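Local coordinates for protein thioesterase (Streptomyces sp. WAC02707, PDB 6VAP) that probably hydrolyses thioester-bound acyl groups as a type II thioesterase, an alpha/beta hydrolase serving the polyketide synthase that makes borrelidin, at residues L103-A108 / P190-P195; E119-S124 / R213-H218; T224-A229 / L243-E248. One frame throughout, in Å; residues are numbered along the deposited sequence.

Contact 1. Residues L103-A108 / P190-P195; sequences LAFELA and PKLRCP
The F105 ring is met by L192 at a slant, CD1 of the leucine lying 3.6 Å from F105 CD1 and 3.7 Å from F105 CE1. Nearly equal distances to two adjacent ring atoms put the methyl beside one ring bond, in a position that is neither clean face stacking nor clean edge packing. The ring of H218 also meets F105, with the two planes at about 80°, so the aromatic group has a second partner from the chain that follows helix 209-213. The protein has an alpha/beta-hydrolase fold, and F105 sits on helix 99-113, the helix that follows the probable nucleophile elbow. L192 belongs to the irregular loop leading into strand 196-201.

A single leucine meets two helix positions one turn apart, F105 and A108. F105 holds CG anti to its own nitrogen (chi1 162°), which swings the ring off the helix toward the loop although its CB does not point there. A108 does face the loop, and its small side chain allows the L192 isobutyl end to reach the helix backbone. L192 is the largest contributor, with 70 of the 144 Å² buried between the segments, and it also touches L121 of the sheet. All three touching residues are buried. E112, one turn further along the helix, accepts hydrogen bonds from the backbone nitrogens of R193 and C194, which fixes the loop beside the apolar patch. The second methyl, L192 CD2, lies 4.0 Å from A108 CB and 3.8 Å from A108 C.

Contact 2. Residues E119-S124 / R213-H218; sequences EALLVS and RAWSEH
W215 and V123 carry most of this contact, burying 59 and 54 Å² of the 126 Å² total, with L121 adding 13 Å². The valine approaches one face of the indole. Its CG2 stands 3.8 Å from the centroid of the five-membered ring and only 15° off the ring normal, a CH-pi contact by both distance and direction. Its CG1 covers the six-membered half, 3.6 Å from W215 CH2. Two methyls thus span the length of the bicycle, a placement set by chi1 of -75°, which turns CG1 anti to the carbonyl carbon and CG2 in between that carbon and the nitrogen. In this alpha/beta-hydrolase fold V123 lies on strand 120-124, an inner strand between 92-97 and 196-201, near but not touching the probable nucleophile elbow, whereas W215 is in the 3-10 turn that continues helix 209-213. L121, two residues earlier on the same face of the strand, reaches the far end of the indole obliquely, with CD2 at 4.4 Å from W215 CZ3. The indole NE1 donates to the backbone oxygen of R126, limiting rotation of the ring. Within the turn, R213 O accepts from both S216 N and S216 OG, the hydroxyl lying 2.9 Å from that oxygen.

Contact 3. Residues T224-A229 / L243-E248; sequences TLDTFA and LGIIAE
Apolar contact between I245 and F228 joins helix 239-250 to strand 223-228. The isoleucine methyl CD1 comes to the ring at its edge and in its plane, 4.0 Å from F228 CZ, so it meets the far rim of the ring. The reach is explained by the isoleucine torsions: CG1 is anti to the carbonyl carbon (chi1 -79°) and CD1 is extended beyond it (chi2 162°), pushing the methyl out from the helix. I245 supplies 47 of the 86 Å² buried here. F228 has further aromatic partners, stacking with the ring of Y234 and meeting H238 edge-to-face, and the same isoleucine touches H197 on the adjoining strand 196-201.

This is the last strand and last helix of the alpha/beta-hydrolase fold. The strand forms one margin of the sheet, and the loop between the two elements carries H232, the histidine of a probable Ser-His-Asp triad.

A polar atom meets the same methyl from the other strand position. D226 OD2 stands 3.8 Å from I245 CD1, a van der Waals approach of a carboxylate oxygen to carbon. The oxygen does have a polar partner, since it is hydrogen-bonded to H197 NE2; that bond ties the acid to the neighbouring strand and keeps the carboxylate beside the methyl. D226 and F228 are two residues apart, so both point to the same face of the strand and come at CD1 from the side opposite to the helix.

Backbone bonds keep the helix regular underneath. A247 N to L243 O measures 2.8 Å, and E248 N to G244 O 3.0 Å. The closest pair of CA atoms, D226 CA and I245 CA, is 9.6 Å apart, so side chains alone bridge the gap.

Contacts 1 and 2 interlock: along the chain their segments alternate, 103-108, 119-124, 190-195, 213-218, and their centres lie 8 Å apart. L192 N and H218 O, 2.8 Å apart, and P195 O and L121 N, also 2.8 Å apart, probably hydrogen-bond them directly. Contact 3 follows in sequence, its centre about 12 Å from that of contact 2 and 18 Å from that of contact 1, which it does not touch. Strands 120-124 and 223-228 belong to one sheet. L121 touches both helix 99-113 and W215, V123 packs on W215, and L122 meets I245 and I246 on the other face. The three contacts therefore pack both faces of the hydrolase sheet.

Contact 1. Residues L103-A108 / P190-P195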
# COMPACT_ATOMS: atom_id res chain seq x y z
N LEU A 103 2.61 -3.47 3.84
CA LEU A 103 3.86 -2.78 3.59
C LEU A 103 3.79 -1.34 4.08
O LEU A 103 4.73 -0.88 4.73
CB LEU A 103 4.19 -2.83 2.10
CG LEU A 103 5.46 -2.10 1.68
CD1 LEU A 103 6.67 -2.60 2.49
CD2 LEU A 103 5.70 -2.32 0.21
N ALA A 104 2.68 -0.65 3.81
CA ALA A 104 2.53 0.73 4.28
C ALA A 104 2.61 0.81 5.78
O ALA A 104 3.20 1.76 6.31
CB ALA A 104 1.22 1.34 3.79
N PHE A 105 2.03 -0.17 6.47
CA PHE A 105 2.06 -0.17 7.92
C PHE A 105 3.47 -0.39 8.43
O PHE A 105 3.87 0.21 9.42
CB PHE A 105 1.13 -1.23 8.47
CG PHE A 105 1.41 -1.61 9.90
CD1 PHE A 105 0.96 -0.82 10.96
CD2 PHE A 105 2.07 -2.76 10.20
CE1 PHE A 105 1.20 -1.18 12.26
CE2 PHE A 105 2.31 -3.13 11.49
CZ PHE A 105 1.87 -2.34 12.53
N GLU A 106 4.21 -1.30 7.80
CA GLU A 106 5.58 -1.58 8.19
C GLU A 106 6.47 -0.38 7.93
O GLU A 106 7.35 -0.07 8.75
CB GLU A 106 6.07 -2.81 7.43
CG GLU A 106 5.51 -4.12 7.93
CD GLU A 106 5.95 -4.40 9.37
OE1 GLU A 106 6.97 -3.83 9.78
OE2 GLU A 106 5.27 -5.17 10.06
N LEU A 107 6.25 0.31 6.81
CA LEU A 107 6.99 1.54 6.54
C LEU A 107 6.64 2.61 7.55
O LEU A 107 7.53 3.33 8.03
CB LEU A 107 6.68 2.04 5.12
CG LEU A 107 7.19 1.14 4.01
CD1 LEU A 107 6.56 1.54 2.64
CD2 LEU A 107 8.71 1.27 3.93
N ALA A 108 5.39 2.66 7.98
CA ALA A 108 5.01 3.63 9.00
C ALA A 108 5.75 3.38 10.31
O ALA A 108 6.24 4.30 10.96
CB ALA A 108 3.50 3.60 9.22
N PRO A 190 5.98 -1.15 19.38
CA PRO A 190 5.28 0.05 19.83
C PRO A 190 4.16 0.41 18.87
O PRO A 190 4.32 0.30 17.65
CB PRO A 190 6.36 1.13 19.83
CG PRO A 190 7.67 0.36 19.89
CD PRO A 190 7.42 -0.92 19.13
N LYS A 191 3.01 0.79 19.42
CA LYS A 191 1.90 1.25 18.60
C LYS A 191 2.31 2.47 17.77
O LYS A 191 3.20 3.23 18.14
CB LYS A 191 0.70 1.63 19.47
CG LYS A 191 -0.12 0.42 19.96
CD LYS A 191 -1.41 0.92 20.64
CE LYS A 191 -2.18 -0.22 21.25
NZ LYS A 191 -3.43 0.26 21.92
N LEU A 192 1.61 2.68 16.66
CA LEU A 192 1.80 3.94 15.93
C LEU A 192 1.17 5.11 16.69
O LEU A 192 0.37 4.94 17.61
CB LEU A 192 1.23 3.81 14.51
CG LEU A 192 1.88 2.75 13.62
CD1 LEU A 192 1.05 2.54 12.36
CD2 LEU A 192 3.31 3.11 13.23
N ARG A 193 1.48 6.34 16.37
CA ARG A 193 0.76 7.53 16.89
C ARG A 193 0.07 8.26 15.74
O ARG A 193 -0.79 9.06 15.99
CB ARG A 193 1.73 8.46 17.61
CG ARG A 193 2.43 7.81 18.79
CD ARG A 193 3.57 8.66 19.32
NE ARG A 193 4.82 7.92 19.19
CZ ARG A 193 5.58 7.95 18.11
NH1 ARG A 193 5.25 8.76 17.11
NH2 ARG A 193 6.67 7.22 18.05
N CYS A 194 0.45 8.00 14.51
CA CYS A 194 -0.14 8.71 13.36
C CYS A 194 -1.56 8.22 13.19
O CYS A 194 -1.83 7.11 13.43
CB CYS A 194 0.49 8.36 12.03
SG CYS A 194 0.30 6.61 11.63
N PRO A 195 -2.69 9.06 12.68
CA PRO A 195 -4.04 8.60 12.31
C PRO A 195 -4.00 7.42 11.36
O PRO A 195 -3.14 7.32 10.48
CB PRO A 195 -4.67 9.83 11.65
CG PRO A 195 -3.88 11.00 12.19
CD PRO A 195 -2.49 10.48 12.39

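Contact 2. Residues E119-S124 / R213-H218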
# COMPACT_ATOMS: atom_id res chain seq x y z
N GLU A 119 1.28 12.05 8.56
CA GLU A 119 -0.03 12.69 8.61
C GLU A 119 -1.15 11.66 8.69
O GLU A 119 -2.13 11.85 9.43
CB GLU A 119 -0.21 13.58 7.38
CG GLU A 119 0.84 14.65 7.23
CD GLU A 119 0.96 15.52 8.48
OE1 GLU A 119 -0.07 16.02 8.96
OE2 GLU A 119 2.11 15.72 8.95
N ALA A 120 -1.04 10.60 7.92
CA ALA A 120 -2.02 9.54 7.99
C ALA A 120 -1.42 8.26 7.44
O ALA A 120 -0.50 8.31 6.61
CB ALA A 120 -3.29 9.92 7.22
N LEU A 121 -1.94 7.12 7.91
CA LEU A 121 -1.72 5.82 7.29
C LEU A 121 -3.09 5.36 6.76
O LEU A 121 -4.01 5.11 7.55
CB LEU A 121 -1.14 4.84 8.29
CG LEU A 121 -1.11 3.40 7.81
CD1 LEU A 121 -0.29 3.30 6.51
CD2 LEU A 121 -0.57 2.47 8.89
N LEU A 122 -3.25 5.30 5.43
CA LEU A 122 -4.48 4.84 4.78
C LEU A 122 -4.26 3.41 4.30
O LEU A 122 -3.30 3.12 3.58
CB LEU A 122 -4.88 5.75 3.62
CG LEU A 122 -5.26 7.16 4.05
CD1 LEU A 122 -4.28 8.20 3.49
CD2 LEU A 122 -6.66 7.46 3.57
N VAL A 123 -5.11 2.50 4.76
CA VAL A 123 -4.96 1.08 4.49
C VAL A 123 -6.27 0.54 3.94
O VAL A 123 -7.34 0.75 4.51
CB VAL A 123 -4.57 0.30 5.75
CG1 VAL A 123 -3.07 0.56 6.07
CG2 VAL A 123 -5.40 0.75 6.89
N SER A 124 -6.19 -0.11 2.79
CA SER A 124 -7.36 -0.51 2.03
C SER A 124 -7.34 -2.01 1.88
O SER A 124 -6.31 -2.56 1.48
CB SER A 124 -7.34 0.17 0.64
OG SER A 124 -8.13 -0.54 -0.27
N ARG A 213 -11.61 -3.35 11.38
CA ARG A 213 -11.70 -2.50 12.56
C ARG A 213 -10.48 -2.70 13.45
O ARG A 213 -10.11 -1.79 14.20
CB ARG A 213 -13.03 -2.79 13.30
CG ARG A 213 -13.22 -2.05 14.61
CD ARG A 213 -13.56 -0.59 14.37
NE ARG A 213 -14.80 -0.43 13.61
CZ ARG A 213 -15.40 0.73 13.38
NH1 ARG A 213 -14.87 1.85 13.87
NH2 ARG A 213 -16.52 0.78 12.67
N ALA A 214 -9.85 -3.88 13.42
CA ALA A 214 -8.74 -4.14 14.32
C ALA A 214 -7.56 -3.23 14.00
O ALA A 214 -6.67 -3.09 14.84
CB ALA A 214 -8.33 -5.60 14.22
N TRP A 215 -7.55 -2.56 12.85
CA TRP A 215 -6.49 -1.58 12.61
C TRP A 215 -6.47 -0.53 13.70
O TRP A 215 -5.42 0.06 13.96
CB TRP A 215 -6.66 -0.93 11.25
CG TRP A 215 -6.11 -1.72 10.10
CD1 TRP A 215 -6.85 -2.53 9.22
CD2 TRP A 215 -4.77 -1.75 9.61
NE1 TRP A 215 -6.04 -3.04 8.23
CE2 TRP A 215 -4.76 -2.60 8.46
CE3 TRP A 215 -3.56 -1.21 10.06
CZ2 TRP A 215 -3.58 -2.88 7.75
CZ3 TRP A 215 -2.43 -1.46 9.35
CH2 TRP A 215 -2.43 -2.29 8.21
N SER A 216 -7.60 -0.27 14.34
CA SER A 216 -7.65 0.70 15.43
C SER A 216 -6.72 0.34 16.58
O SER A 216 -6.36 1.22 17.37
CB SER A 216 -9.09 0.81 15.96
OG SER A 216 -9.47 -0.36 16.68
N GLU A 217 -6.35 -0.93 16.70
CA GLU A 217 -5.52 -1.38 17.81
C GLU A 217 -4.04 -1.15 17.57
O GLU A 217 -3.23 -1.51 18.44
CB GLU A 217 -5.78 -2.87 18.07
CG GLU A 217 -7.19 -3.17 18.60
CD GLU A 217 -7.59 -4.62 18.41
OE1 GLU A 217 -6.69 -5.48 18.38
OE2 GLU A 217 -8.80 -4.91 18.29
N HIS A 218 -3.68 -0.57 16.43
CA HIS A 218 -2.28 -0.39 16.06
C HIS A 218 -1.82 1.06 16.06
O HIS A 218 -0.68 1.35 15.68
CB HIS A 218 -2.03 -0.99 14.69
CG HIS A 218 -2.14 -2.49 14.66
ND1 HIS A 218 -1.06 -3.31 14.87
CD2 HIS A 218 -3.20 -3.31 14.51
CE1 HIS A 218 -1.44 -4.57 14.79
NE2 HIS A 218 -2.74 -4.60 14.60

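Contact 3. Residues T224-A229 / L243-E248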
# COMPACT_ATOMS: atom_id res chain seq x y z
N THR A 224 -10.39 5.83 11.84
CA THR A 224 -11.64 5.93 11.10
C THR A 224 -11.69 4.75 10.14
O THR A 224 -10.66 4.33 9.60
CB THR A 224 -11.78 7.27 10.35
OG1 THR A 224 -10.64 7.49 9.50
CG2 THR A 224 -11.88 8.44 11.33
N LEU A 225 -12.87 4.18 9.98
CA LEU A 225 -13.09 3.07 9.07
C LEU A 225 -14.25 3.42 8.16
O LEU A 225 -15.33 3.78 8.64
CB LEU A 225 -13.41 1.80 9.82
CG LEU A 225 -13.85 0.60 8.99
CD1 LEU A 225 -12.77 0.17 8.01
CD2 LEU A 225 -14.24 -0.56 9.90
N ASP A 226 -14.02 3.31 6.85
CA ASP A 226 -15.04 3.59 5.84
C ASP A 226 -15.26 2.32 5.03
O ASP A 226 -14.29 1.72 4.58
CB ASP A 226 -14.64 4.73 4.89
CG ASP A 226 -15.03 6.10 5.41
OD1 ASP A 226 -16.24 6.31 5.71
OD2 ASP A 226 -14.15 6.97 5.50
N THR A 227 -16.52 1.93 4.87
CA THR A 227 -16.90 0.74 4.12
C THR A 227 -17.55 1.17 2.82
O THR A 227 -18.32 2.13 2.77
CB THR A 227 -17.88 -0.13 4.95
OG1 THR A 227 -17.27 -0.38 6.24
CG2 THR A 227 -18.18 -1.38 4.25
N PHE A 228 -17.27 0.41 1.77
CA PHE A 228 -17.77 0.69 0.43
C PHE A 228 -18.49 -0.52 -0.15
O PHE A 228 -18.14 -1.68 0.16
CB PHE A 228 -16.62 1.10 -0.48
CG PHE A 228 -15.82 2.26 0.03
CD1 PHE A 228 -14.87 2.07 1.01
CD2 PHE A 228 -16.04 3.57 -0.48
CE1 PHE A 228 -14.13 3.19 1.50
CE2 PHE A 228 -15.30 4.62 -0.06
CZ PHE A 228 -14.33 4.43 0.97
N ALA A 229 -19.50 -0.26 -0.98
CA ALA A 229 -20.20 -1.34 -1.67
C ALA A 229 -19.24 -1.96 -2.69
O ALA A 229 -18.93 -1.35 -3.72
CB ALA A 229 -21.48 -0.83 -2.32
N LEU A 243 -10.18 9.41 -3.41
CA LEU A 243 -9.33 10.58 -3.64
C LEU A 243 -9.75 11.75 -2.76
O LEU A 243 -8.88 12.49 -2.26
CB LEU A 243 -9.37 10.98 -5.11
CG LEU A 243 -8.93 9.94 -6.11
CD1 LEU A 243 -9.20 10.46 -7.55
CD2 LEU A 243 -7.47 9.59 -5.93
N GLY A 244 -11.06 11.96 -2.59
CA GLY A 244 -11.50 12.98 -1.65
C GLY A 244 -11.15 12.68 -0.21
O GLY A 244 -10.90 13.58 0.58
N ILE A 245 -11.15 11.40 0.17
CA ILE A 245 -10.73 11.03 1.52
C ILE A 245 -9.23 11.27 1.68
O ILE A 245 -8.77 11.83 2.69
CB ILE A 245 -11.10 9.56 1.79
CG1 ILE A 245 -12.60 9.46 2.14
CG2 ILE A 245 -10.28 8.99 2.91
CD1 ILE A 245 -13.17 8.06 2.02
N ILE A 246 -8.44 10.84 0.69
CA ILE A 246 -7.01 11.10 0.74
C ILE A 246 -6.77 12.60 0.85
O ILE A 246 -6.00 13.05 1.70
CB ILE A 246 -6.31 10.49 -0.48
CG1 ILE A 246 -6.26 8.97 -0.36
CG2 ILE A 246 -4.94 11.08 -0.66
CD1 ILE A 246 -5.93 8.28 -1.69
N ALA A 247 -7.43 13.39 -0.00
CA ALA A 247 -7.20 14.83 -0.04
C ALA A 247 -7.57 15.47 1.29
O ALA A 247 -6.87 16.38 1.76
CB ALA A 247 -7.99 15.45 -1.19
N GLU A 248 -8.66 15.01 1.91
CA GLU A 248 -9.03 15.56 3.21
C GLU A 248 -7.91 15.35 4.23
O GLU A 248 -7.62 16.24 5.04
CB GLU A 248 -10.33 14.91 3.70
CG GLU A 248 -10.90 15.53 4.98
CD GLU A 248 -11.26 16.99 4.81
OE1 GLU A 248 -11.90 17.34 3.80
OE2 GLU A 248 -10.89 17.80 5.70